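Local coordinates for phosphate-binding protein (PDB 5UB7), which binds ATP by its phosphate groups in this structure and probably serves as the periplasmic substrate-binding protein of a phosphonate-type ABC transporter, at residues V4-R9 with R39-M44; G8-D13 with P46-M51; L82-R87 with P208-V213. All blocks are in the same frame, centred on the assembly; numbering follows the deposited sequence.

Interaction 1 (V4-R9 with R39-M44); sequences VLVLGR and RGEILM. With ATP (adenosine-5'-triphosphate), chain C.
Val-6 and Glu-41 lie side by side in the parallel strand pair 4-8 and 39-42, the two strands of a beta-alpha-beta unit whose helix is 14-28. Leu-5 and Leu-7 make the backbone bonds: each gives its N-H to a carbonyl of the partner strand, Arg-39 or Glu-41, and accepts from the amide two residues further on. The shortest joins Leu-5 N to Arg-39 O (2.8 Å).

Val-6 CB stands 4.0 Å from Glu-41 O. With CG1 anti to the backbone N (chi1 -170°), Val-6 CG1 approaches Glu-41 O to 3.5 Å and also touches Leu-43 CB at 3.7 Å. The other methyl, Val-6 CG2, meets Glu-41 CB at 4.1 Å. Val-4 extends this face, its CG1 lying 3.8 Å from Arg-39 CG. On the other face Ile-42 bends its CD1 to 4.2 Å from Leu-7 CB and goes on to pack against Tyr-18, Leu-21 and Leu-25 of helix 14-28. Past the strand end, Arg-9 carries its guanidinium to the bound nucleotide, where NH2 donates a hydrogen bond to ATP O1B at 3.0 Å and NH1 a weak one to O2A.

Interaction 2 (G8-D13 with P46-M51); sequences GRISDD and PDARQM. With ATP (adenosine-5'-triphosphate), chain C.
Ile-10, in the loop that leads from strand 4-8 of this periplasmic-binding-protein fold into helix 14-28, lies against the start of helix 48-56. No hydrogen bond joins the two segments, and the contact depends on how Ile-10 and Met-51 are turned. Ile-10 sets CG1 beside its own backbone N (chi1 -58°), which directs its two branches to different parts of the helix start. The Ile-10 CG2 methyl rests on the backbone of Asp-47, 3.5 Å from Asp-47 CA. The longer branch runs on extended to Ala-48, where Ile-10 CD1 lies 3.6 Å from Ala-48 CA and also touches CB. Met-51 slants past the middle of this branch, its CB 4.0 Å from Ile-10 CG1. Bent at chi2 (47°), it then swings its sulfur and methyl back to the loop, and Met-51 CE ends 3.5 Å from Arg-9 C. Leu-73 of helix 67-75 packs against both Ile-10 and Met-51.

Each segment also has polar bonds of its own. Asp-47 is the N-cap of helix 48-56: its OD1 accepts from Gln-50 N at 2.9 Å, nearly along the carboxylate C-O axis. In the loop, Ser-11 OG takes the N-H of Asp-13 in an ST turn just ahead of helix 14-28, whose N-cap is Asp-13. Both backbone polar atoms of Ile-10 are held: N gives a hydrogen bond to the carboxylate of Glu-65, and Ile-10 O accepts from Arg-9 NE at 3.0 Å, the donor standing 42° above the carbonyl plane.

Interaction 3 (L82-R87 with P208-V213); sequences LLMTER and PVPRAV. With ATP (adenosine-5'-triphosphate), chain C.
O1A on the alpha-phosphate of ATP is gripped by two arginines that touch each other, Arg-87 through NH1 and Arg-211 through NH2. The Arg-211 NH2 bond to O1A measures 3.0 Å, whereas that from Arg-87 NH1 refines so short that its length is doubtful. Arg-87 comes in extended, while Arg-211 turns at chi2 (83°); the two chains cross at about a right angle, with their guanidinium planes 75° apart. Arg-87 CD sits 3.9 Å over the centre of the Arg-211 guanidinium plane. Ala-212 CB lies 3.6 Å above the Arg-87 plane, displaced to its rim. Both arginines have further partners: Arg-87 NH2 is hydrogen-bonded to Ser-64, and Arg-211 makes a cation-pi contact with Phe-93.

Behind the arginines the strands meet antiparallel, with Met-84 and Val-213 as a non-hydrogen-bonded pair. Next to it Thr-85 N donates to Ala-212 O at 3.0 Å, approaching from 49° above the carbonyl plane, while Thr-85 OG1 bonds to Glu-214. Met-84 folds back so that CE meets Pro-210 CB at 3.5 Å and SD lies 4.1 Å from Val-213 CG2. Further back, Leu-82 and Leu-83 both face Glu-214 in a classic beta bulge. An arginine at the end of one strand and another in the break of its neighbour, converging on one phosphate oxygen, make an anion-binding site, consistent with the ligand cleft of a periplasmic binding protein.

All three interactions reach the triphosphate of ATP, interactions 1 and 2 through Arg-9 and interaction 3 through Arg-87 and Arg-211. Interactions 1 and 2 share Gly-8 and Arg-9, and their centres are 13 Å apart. They also touch directly, Met-51 CE lying 3.7 Å from Leu-43 O and Met-44 SD 4.1 Å from Ser-11 CB. Interaction 3 is centred about 20 Å from interaction 1 and 18 Å from interaction 2, and its nearest atoms stay about 5 Å from either. The nucleotide spans that separation: Arg-9 bonds a beta-phosphate oxygen and, weakly, one on the alpha-phosphate, while Arg-87 and Arg-211 share another alpha-phosphate oxygen. Thr-66, Ser-123, Thr-124, Ser-125 and Lys-164 add further hydrogen bonds to ATP.

Interaction 1 (V4-R9 with R39-M44)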
loop_
_atom_site.group_PDB
_atom_site.type_symbol
_atom_site.label_atom_id
_atom_site.label_comp_id
_atom_site.label_asym_id
_atom_site.label_seq_id
_atom_site.Cartn_x
_atom_site.Cartn_y
_atom_site.Cartn_z
ATOM N N VAL A 4 13.897 -2.175 -22.785
ATOM C CA VAL A 4 14.183 -2.053 -21.354
ATOM C C VAL A 4 12.952 -2.446 -20.574
ATOM O O VAL A 4 11.846 -2.140 -21.009
ATOM C CB VAL A 4 14.518 -0.609 -20.913
ATOM C CG1 VAL A 4 15.254 -0.644 -19.574
ATOM C CG2 VAL A 4 15.310 0.128 -21.985
ATOM N N LEU A 5 13.144 -3.108 -19.423
ATOM C CA LEU A 5 12.019 -3.379 -18.499
ATOM C C LEU A 5 12.204 -2.495 -17.305
ATOM O O LEU A 5 13.252 -2.568 -16.619
ATOM C CB LEU A 5 11.950 -4.844 -18.064
ATOM C CG LEU A 5 10.797 -5.236 -17.113
ATOM C CD1 LEU A 5 9.440 -5.102 -17.801
ATOM C CD2 LEU A 5 10.982 -6.660 -16.581
ATOM N N VAL A 6 11.220 -1.627 -17.064
ATOM C CA VAL A 6 11.321 -0.715 -15.950
ATOM C C VAL A 6 10.337 -1.085 -14.836
ATOM O O VAL A 6 9.106 -1.051 -15.009
ATOM C CB VAL A 6 11.199 0.761 -16.384
ATOM C CG1 VAL A 6 11.560 1.674 -15.218
ATOM C CG2 VAL A 6 12.132 1.053 -17.554
ATOM N N LEU A 7 10.931 -1.433 -13.688
ATOM C CA LEU A 7 10.216 -1.783 -12.452
ATOM C C LEU A 7 10.178 -0.581 -11.520
ATOM O O LEU A 7 11.156 0.115 -11.377
ATOM C CB LEU A 7 10.930 -2.956 -11.757
ATOM C CG LEU A 7 10.524 -3.377 -10.351
ATOM C CD1 LEU A 7 9.017 -3.606 -10.217
ATOM C CD2 LEU A 7 11.329 -4.619 -9.984
ATOM N N GLY A 8 9.062 -0.338 -10.869
ATOM C CA GLY A 8 9.055 0.646 -9.791
ATOM C C GLY A 8 7.966 0.452 -8.776
ATOM O O GLY A 8 7.205 -0.519 -8.832
ATOM N N ARG A 9 7.909 1.398 -7.844
ATOM C CA ARG A 9 6.748 1.581 -6.978
ATOM C C ARG A 9 6.642 3.018 -6.502
ATOM O O ARG A 9 7.593 3.782 -6.627
ATOM C CB ARG A 9 6.807 0.660 -5.760
ATOM C CG ARG A 9 7.965 0.916 -4.803
ATOM C CD ARG A 9 7.726 0.199 -3.488
ATOM N NE ARG A 9 6.975 1.018 -2.564
ATOM C CZ ARG A 9 6.352 0.571 -1.479
ATOM N NH1 ARG A 9 6.356 -0.723 -1.145
ATOM N NH2 ARG A 9 5.691 1.441 -0.714
ATOM N N ARG A 39 17.437 -5.524 -20.992
ATOM C CA ARG A 39 17.952 -4.839 -19.813
ATOM C C ARG A 39 16.820 -4.285 -18.953
ATOM O O ARG A 39 15.647 -4.306 -19.351
ATOM C CB ARG A 39 18.991 -3.759 -20.197
ATOM C CG ARG A 39 18.414 -2.460 -20.747
ATOM C CD ARG A 39 19.437 -1.603 -21.493
ATOM N NE ARG A 39 19.924 -2.328 -22.665
ATOM C CZ ARG A 39 19.329 -2.385 -23.861
ATOM N NH1 ARG A 39 18.204 -1.716 -24.120
ATOM N NH2 ARG A 39 19.886 -3.113 -24.827
ATOM N N GLY A 40 17.203 -3.833 -17.762
ATOM C CA GLY A 40 16.282 -3.354 -16.745
ATOM C C GLY A 40 16.727 -2.096 -16.004
ATOM O O GLY A 40 17.916 -1.836 -15.849
ATOM N N GLU A 41 15.742 -1.325 -15.551
ATOM C CA GLU A 41 15.940 -0.130 -14.752
ATOM C C GLU A 41 14.908 -0.067 -13.626
ATOM O O GLU A 41 13.805 -0.613 -13.727
ATOM C CB GLU A 41 15.807 1.116 -15.641
ATOM C CG GLU A 41 17.133 1.536 -16.285
ATOM C CD GLU A 41 17.008 2.396 -17.552
ATOM O OE1 GLU A 41 15.892 2.908 -17.907
ATOM O OE2 GLU A 41 18.074 2.538 -18.200
ATOM N N ILE A 42 15.275 0.632 -12.565
ATOM C CA ILE A 42 14.362 0.963 -11.492
ATOM C C ILE A 42 13.926 2.416 -11.683
ATOM O O ILE A 42 14.752 3.282 -11.939
ATOM C CB ILE A 42 15.031 0.825 -10.100
ATOM C CG1 ILE A 42 15.519 -0.611 -9.827
ATOM C CG2 ILE A 42 14.105 1.313 -8.995
ATOM C CD1 ILE A 42 14.506 -1.673 -10.018
ATOM N N LEU A 43 12.638 2.689 -11.555
ATOM C CA LEU A 43 12.161 4.053 -11.503
ATOM C C LEU A 43 10.973 4.139 -10.549
ATOM O O LEU A 43 9.872 3.691 -10.886
ATOM C CB LEU A 43 11.769 4.550 -12.885
ATOM C CG LEU A 43 11.237 5.987 -12.913
ATOM C CD1 LEU A 43 12.121 7.002 -12.171
ATOM C CD2 LEU A 43 10.993 6.445 -14.335
ATOM N N MET A 44 11.213 4.728 -9.373
ATOM C CA MET A 44 10.174 4.938 -8.382
ATOM C C MET A 44 9.575 6.308 -8.605
ATOM O O MET A 44 10.055 7.066 -9.447
ATOM C CB MET A 44 10.738 4.780 -6.972
ATOM C CG MET A 44 11.038 3.333 -6.648
ATOM S SD MET A 44 12.093 3.134 -5.228
ATOM C CE MET A 44 13.715 3.463 -5.910
HETATM P PG ATP C . 0.649 0.416 2.646
HETATM O O1G ATP C . 0.487 0.798 1.191
HETATM O O2G ATP C . -0.575 -0.272 3.204
HETATM O O3G ATP C . 1.163 1.569 3.522
HETATM P PB ATP C . 3.321 -0.640 2.185
HETATM O O1B ATP C . 3.498 0.061 0.835
HETATM O O2B ATP C . 4.222 -0.219 3.319
HETATM O O3B ATP C . 1.805 -0.740 2.762
HETATM P PA ATP C . 4.833 -3.077 2.297
HETATM O O1A ATP C . 4.526 -4.433 1.715
HETATM O O2A ATP C . 6.044 -2.271 1.851
HETATM O O3A ATP C . 3.511 -2.230 1.919
HETATM O "O5'" ATP C . 4.752 -3.276 3.919
#

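Interaction 2 (G8-D13 with P46-M51)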
loop_
_atom_site.group_PDB
_atom_site.type_symbol
_atom_site.label_atom_id
_atom_site.label_comp_id
_atom_site.label_asym_id
_atom_site.label_seq_id
_atom_site.Cartn_x
_atom_site.Cartn_y
_atom_site.Cartn_z
ATOM N N GLY A 8 9.062 -0.338 -10.869
ATOM C CA GLY A 8 9.055 0.646 -9.791
ATOM C C GLY A 8 7.966 0.452 -8.776
ATOM O O GLY A 8 7.205 -0.519 -8.832
ATOM N N ARG A 9 7.909 1.398 -7.844
ATOM C CA ARG A 9 6.748 1.581 -6.978
ATOM C C ARG A 9 6.642 3.018 -6.502
ATOM O O ARG A 9 7.593 3.782 -6.627
ATOM C CB ARG A 9 6.807 0.660 -5.760
ATOM C CG ARG A 9 7.965 0.916 -4.803
ATOM C CD ARG A 9 7.726 0.199 -3.488
ATOM N NE ARG A 9 6.975 1.018 -2.564
ATOM C CZ ARG A 9 6.352 0.571 -1.479
ATOM N NH1 ARG A 9 6.356 -0.723 -1.145
ATOM N NH2 ARG A 9 5.691 1.441 -0.714
ATOM N N ILE A 10 5.486 3.346 -5.917
ATOM C CA ILE A 10 5.287 4.633 -5.290
ATOM C C ILE A 10 6.050 4.570 -3.990
ATOM O O ILE A 10 5.825 3.664 -3.210
ATOM C CB ILE A 10 3.826 4.915 -4.977
ATOM C CG1 ILE A 10 2.986 4.839 -6.248
ATOM C CG2 ILE A 10 3.695 6.301 -4.357
ATOM C CD1 ILE A 10 1.503 4.801 -5.946
ATOM N N SER A 11 6.940 5.518 -3.743
ATOM C CA SER A 11 7.771 5.422 -2.567
ATOM C C SER A 11 8.167 6.746 -1.941
ATOM O O SER A 11 8.733 7.617 -2.613
ATOM C CB SER A 11 9.053 4.678 -2.933
ATOM O OG SER A 11 10.074 4.988 -2.014
ATOM N N ASP A 12 7.958 6.831 -0.630
ATOM C CA ASP A 12 8.434 7.973 0.173
ATOM C C ASP A 12 9.852 7.752 0.746
ATOM O O ASP A 12 10.312 8.512 1.613
ATOM C CB ASP A 12 7.442 8.268 1.308
ATOM C CG ASP A 12 7.322 7.113 2.308
ATOM O OD1 ASP A 12 7.478 5.924 1.901
ATOM O OD2 ASP A 12 7.063 7.405 3.500
ATOM N N ASP A 13 10.521 6.705 0.266
ATOM C CA ASP A 13 11.829 6.305 0.760
ATOM C C ASP A 13 12.522 5.509 -0.339
ATOM O O ASP A 13 12.576 4.258 -0.274
ATOM C CB ASP A 13 11.668 5.456 2.033
ATOM C CG ASP A 13 12.979 5.267 2.787
ATOM O OD1 ASP A 13 14.037 5.824 2.374
ATOM O OD2 ASP A 13 12.939 4.548 3.811
ATOM N N PRO A 46 7.309 9.597 -6.201
ATOM C CA PRO A 46 6.914 10.051 -4.855
ATOM C C PRO A 46 5.435 9.808 -4.496
ATOM O O PRO A 46 5.099 9.631 -3.336
ATOM C CB PRO A 46 7.189 11.565 -4.887
ATOM C CG PRO A 46 7.853 11.858 -6.179
ATOM C CD PRO A 46 7.583 10.736 -7.109
ATOM N N ASP A 47 4.564 9.828 -5.494
ATOM C CA ASP A 47 3.159 9.641 -5.274
ATOM C C ASP A 47 2.502 8.982 -6.476
ATOM O O ASP A 47 3.122 8.823 -7.534
ATOM C CB ASP A 47 2.509 10.997 -4.965
ATOM C CG ASP A 47 2.779 12.060 -6.031
ATOM O OD1 ASP A 47 2.548 11.815 -7.232
ATOM O OD2 ASP A 47 3.227 13.166 -5.651
ATOM N N ALA A 48 1.229 8.635 -6.294
ATOM C CA ALA A 48 0.409 7.997 -7.312
ATOM C C ALA A 48 0.279 8.808 -8.584
ATOM O O ALA A 48 0.274 8.226 -9.666
ATOM C CB ALA A 48 -0.967 7.692 -6.753
ATOM N N ARG A 49 0.226 10.138 -8.469
ATOM C CA ARG A 49 -0.012 11.006 -9.650
ATOM C C ARG A 49 1.208 11.072 -10.598
ATOM O O ARG A 49 1.076 11.046 -11.833
ATOM C CB ARG A 49 -0.492 12.406 -9.229
ATOM C CG ARG A 49 -1.449 12.365 -8.023
ATOM C CD ARG A 49 -2.464 13.507 -7.860
ATOM N NE ARG A 49 -1.788 14.777 -7.617
ATOM C CZ ARG A 49 -1.471 15.677 -8.549
ATOM N NH1 ARG A 49 -1.782 15.511 -9.837
ATOM N NH2 ARG A 49 -0.829 16.773 -8.180
ATOM N N GLN A 50 2.394 11.124 -10.014
ATOM C CA GLN A 50 3.636 11.069 -10.786
ATOM C C GLN A 50 3.888 9.662 -11.349
ATOM O O GLN A 50 4.350 9.510 -12.475
ATOM C CB GLN A 50 4.822 11.526 -9.919
ATOM C CG GLN A 50 6.149 11.630 -10.653
ATOM C CD GLN A 50 6.076 12.637 -11.790
ATOM O OE1 GLN A 50 5.948 13.829 -11.539
ATOM N NE2 GLN A 50 6.132 12.161 -13.039
ATOM N N MET A 51 3.586 8.637 -10.563
ATOM C CA MET A 51 3.729 7.260 -11.042
ATOM C C MET A 51 2.787 7.022 -12.204
ATOM O O MET A 51 3.165 6.458 -13.228
ATOM C CB MET A 51 3.435 6.251 -9.925
ATOM C CG MET A 51 3.668 4.795 -10.342
ATOM S SD MET A 51 5.235 4.501 -11.187
ATOM C CE MET A 51 6.294 3.808 -9.942
HETATM P PG ATP C . 0.649 0.416 2.646
HETATM O O1G ATP C . 0.487 0.798 1.191
HETATM O O2G ATP C . -0.575 -0.272 3.204
HETATM O O3G ATP C . 1.163 1.569 3.522
HETATM P PB ATP C . 3.321 -0.640 2.185
HETATM O O1B ATP C . 3.498 0.061 0.835
HETATM O O2B ATP C . 4.222 -0.219 3.319
HETATM O O3B ATP C . 1.805 -0.740 2.762
HETATM P PA ATP C . 4.833 -3.077 2.297
HETATM O O1A ATP C . 4.526 -4.433 1.715
HETATM O O2A ATP C . 6.044 -2.271 1.851
HETATM O O3A ATP C . 3.511 -2.230 1.919
HETATM O "O5'" ATP C . 4.752 -3.276 3.919
#

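Interaction 3 (L82-R87 with P208-V213)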
loop_
_atom_site.group_PDB
_atom_site.type_symbol
_atom_site.label_atom_id
_atom_site.label_comp_id
_atom_site.label_asym_id
_atom_site.label_seq_id
_atom_site.Cartn_x
_atom_site.Cartn_y
_atom_site.Cartn_z
ATOM N N LEU A 82 -1.624 -7.694 -13.055
ATOM C CA LEU A 82 -0.962 -8.824 -13.710
ATOM C C LEU A 82 -1.151 -10.098 -12.877
ATOM O O LEU A 82 -1.526 -11.149 -13.384
ATOM C CB LEU A 82 0.532 -8.534 -13.858
ATOM C CG LEU A 82 1.293 -9.522 -14.743
ATOM C CD1 LEU A 82 1.106 -9.200 -16.208
ATOM C CD2 LEU A 82 2.769 -9.534 -14.393
ATOM N N LEU A 83 -0.820 -10.006 -11.602
ATOM C CA LEU A 83 -0.960 -11.125 -10.664
ATOM C C LEU A 83 -1.323 -10.541 -9.335
ATOM O O LEU A 83 -0.972 -9.391 -9.069
ATOM C CB LEU A 83 0.378 -11.834 -10.496
ATOM C CG LEU A 83 0.907 -12.538 -11.736
ATOM C CD1 LEU A 83 2.378 -12.922 -11.582
ATOM C CD2 LEU A 83 0.031 -13.747 -12.010
ATOM N N MET A 84 -2.026 -11.314 -8.525
ATOM C CA MET A 84 -2.165 -11.026 -7.087
ATOM C C MET A 84 -0.908 -11.497 -6.410
ATOM O O MET A 84 -0.331 -12.509 -6.808
ATOM C CB MET A 84 -3.374 -11.729 -6.448
ATOM C CG MET A 84 -4.684 -11.431 -7.141
ATOM S SD MET A 84 -5.016 -9.676 -7.357
ATOM C CE MET A 84 -5.300 -9.184 -5.646
ATOM N N THR A 85 -0.498 -10.742 -5.402
ATOM C CA THR A 85 0.768 -10.918 -4.730
ATOM C C THR A 85 0.481 -11.170 -3.251
ATOM O O THR A 85 -0.448 -10.584 -2.649
ATOM C CB THR A 85 1.643 -9.666 -4.888
ATOM O OG1 THR A 85 1.691 -9.313 -6.266
ATOM C CG2 THR A 85 3.056 -9.871 -4.348
ATOM N N GLU A 86 1.328 -12.034 -2.685
ATOM C CA GLU A 86 1.238 -12.530 -1.322
ATOM C C GLU A 86 2.548 -12.175 -0.606
ATOM O O GLU A 86 3.614 -12.411 -1.124
ATOM C CB GLU A 86 0.995 -14.043 -1.420
ATOM C CG GLU A 86 0.918 -14.809 -0.123
ATOM C CD GLU A 86 0.844 -16.302 -0.368
ATOM O OE1 GLU A 86 -0.120 -16.707 -1.083
ATOM O OE2 GLU A 86 1.760 -17.027 0.141
ATOM N N ARG A 87 2.470 -11.596 0.586
ATOM C CA ARG A 87 3.654 -11.091 1.302
ATOM C C ARG A 87 3.688 -11.580 2.755
ATOM O O ARG A 87 2.662 -11.564 3.444
ATOM C CB ARG A 87 3.657 -9.565 1.284
ATOM C CG ARG A 87 4.050 -8.982 -0.065
ATOM C CD ARG A 87 3.947 -7.476 -0.034
ATOM N NE ARG A 87 4.211 -6.911 -1.347
ATOM C CZ ARG A 87 4.210 -5.610 -1.634
ATOM N NH1 ARG A 87 3.969 -4.695 -0.703
ATOM N NH2 ARG A 87 4.457 -5.227 -2.872
ATOM N N PRO A 208 -10.896 -7.122 5.486
ATOM C CA PRO A 208 -9.607 -7.256 4.841
ATOM C C PRO A 208 -9.661 -6.954 3.353
ATOM O O PRO A 208 -10.713 -6.889 2.755
ATOM C CB PRO A 208 -9.209 -8.711 5.127
ATOM C CG PRO A 208 -10.356 -9.334 5.834
ATOM C CD PRO A 208 -11.533 -8.429 5.664
ATOM N N VAL A 209 -8.510 -6.703 2.775
ATOM C CA VAL A 209 -8.416 -6.551 1.322
ATOM C C VAL A 209 -7.218 -7.373 0.922
ATOM O O VAL A 209 -6.371 -7.685 1.778
ATOM C CB VAL A 209 -8.293 -5.078 0.890
ATOM C CG1 VAL A 209 -9.581 -4.309 1.230
ATOM C CG2 VAL A 209 -7.089 -4.416 1.534
ATOM N N PRO A 210 -7.123 -7.719 -0.358
ATOM C CA PRO A 210 -5.908 -8.387 -0.777
ATOM C C PRO A 210 -4.689 -7.525 -0.483
ATOM O O PRO A 210 -4.758 -6.293 -0.563
ATOM C CB PRO A 210 -6.098 -8.577 -2.266
ATOM C CG PRO A 210 -7.559 -8.420 -2.526
ATOM C CD PRO A 210 -8.041 -7.468 -1.478
ATOM N N ARG A 211 -3.598 -8.208 -0.154
ATOM C CA ARG A 211 -2.373 -7.643 0.420
ATOM C C ARG A 211 -1.587 -6.762 -0.565
ATOM O O ARG A 211 -1.015 -5.764 -0.153
ATOM C CB ARG A 211 -1.518 -8.825 0.941
ATOM C CG ARG A 211 -0.138 -8.536 1.513
ATOM C CD ARG A 211 -0.189 -8.096 2.952
ATOM N NE ARG A 211 1.090 -7.580 3.416
ATOM C CZ ARG A 211 1.612 -6.401 3.075
ATOM N NH1 ARG A 211 0.986 -5.568 2.225
ATOM N NH2 ARG A 211 2.806 -6.056 3.565
ATOM N N ALA A 212 -1.592 -7.132 -1.855
ATOM C CA ALA A 212 -0.720 -6.542 -2.895
ATOM C C ALA A 212 -1.016 -7.128 -4.269
ATOM O O ALA A 212 -1.636 -8.189 -4.371
ATOM C CB ALA A 212 0.749 -6.762 -2.574
ATOM N N VAL A 213 -0.541 -6.441 -5.307
ATOM C CA VAL A 213 -0.789 -6.814 -6.685
ATOM C C VAL A 213 0.382 -6.293 -7.552
ATOM O O VAL A 213 0.967 -5.252 -7.285
ATOM C CB VAL A 213 -2.178 -6.276 -7.093
ATOM C CG1 VAL A 213 -2.241 -4.782 -6.828
ATOM C CG2 VAL A 213 -2.565 -6.594 -8.530
HETATM P PG ATP C . 0.649 0.416 2.646
HETATM O O1G ATP C . 0.487 0.798 1.191
HETATM O O2G ATP C . -0.575 -0.272 3.204
HETATM O O3G ATP C . 1.163 1.569 3.522
HETATM P PB ATP C . 3.321 -0.640 2.185
HETATM O O1B ATP C . 3.498 0.061 0.835
HETATM O O2B ATP C . 4.222 -0.219 3.319
HETATM O O3B ATP C . 1.805 -0.740 2.762
HETATM P PA ATP C . 4.833 -3.077 2.297
HETATM O O1A ATP C . 4.526 -4.433 1.715
HETATM O O2A ATP C . 6.044 -2.271 1.851
HETATM O O3A ATP C . 3.511 -2.230 1.919
HETATM O "O5'" ATP C . 4.752 -3.276 3.919
#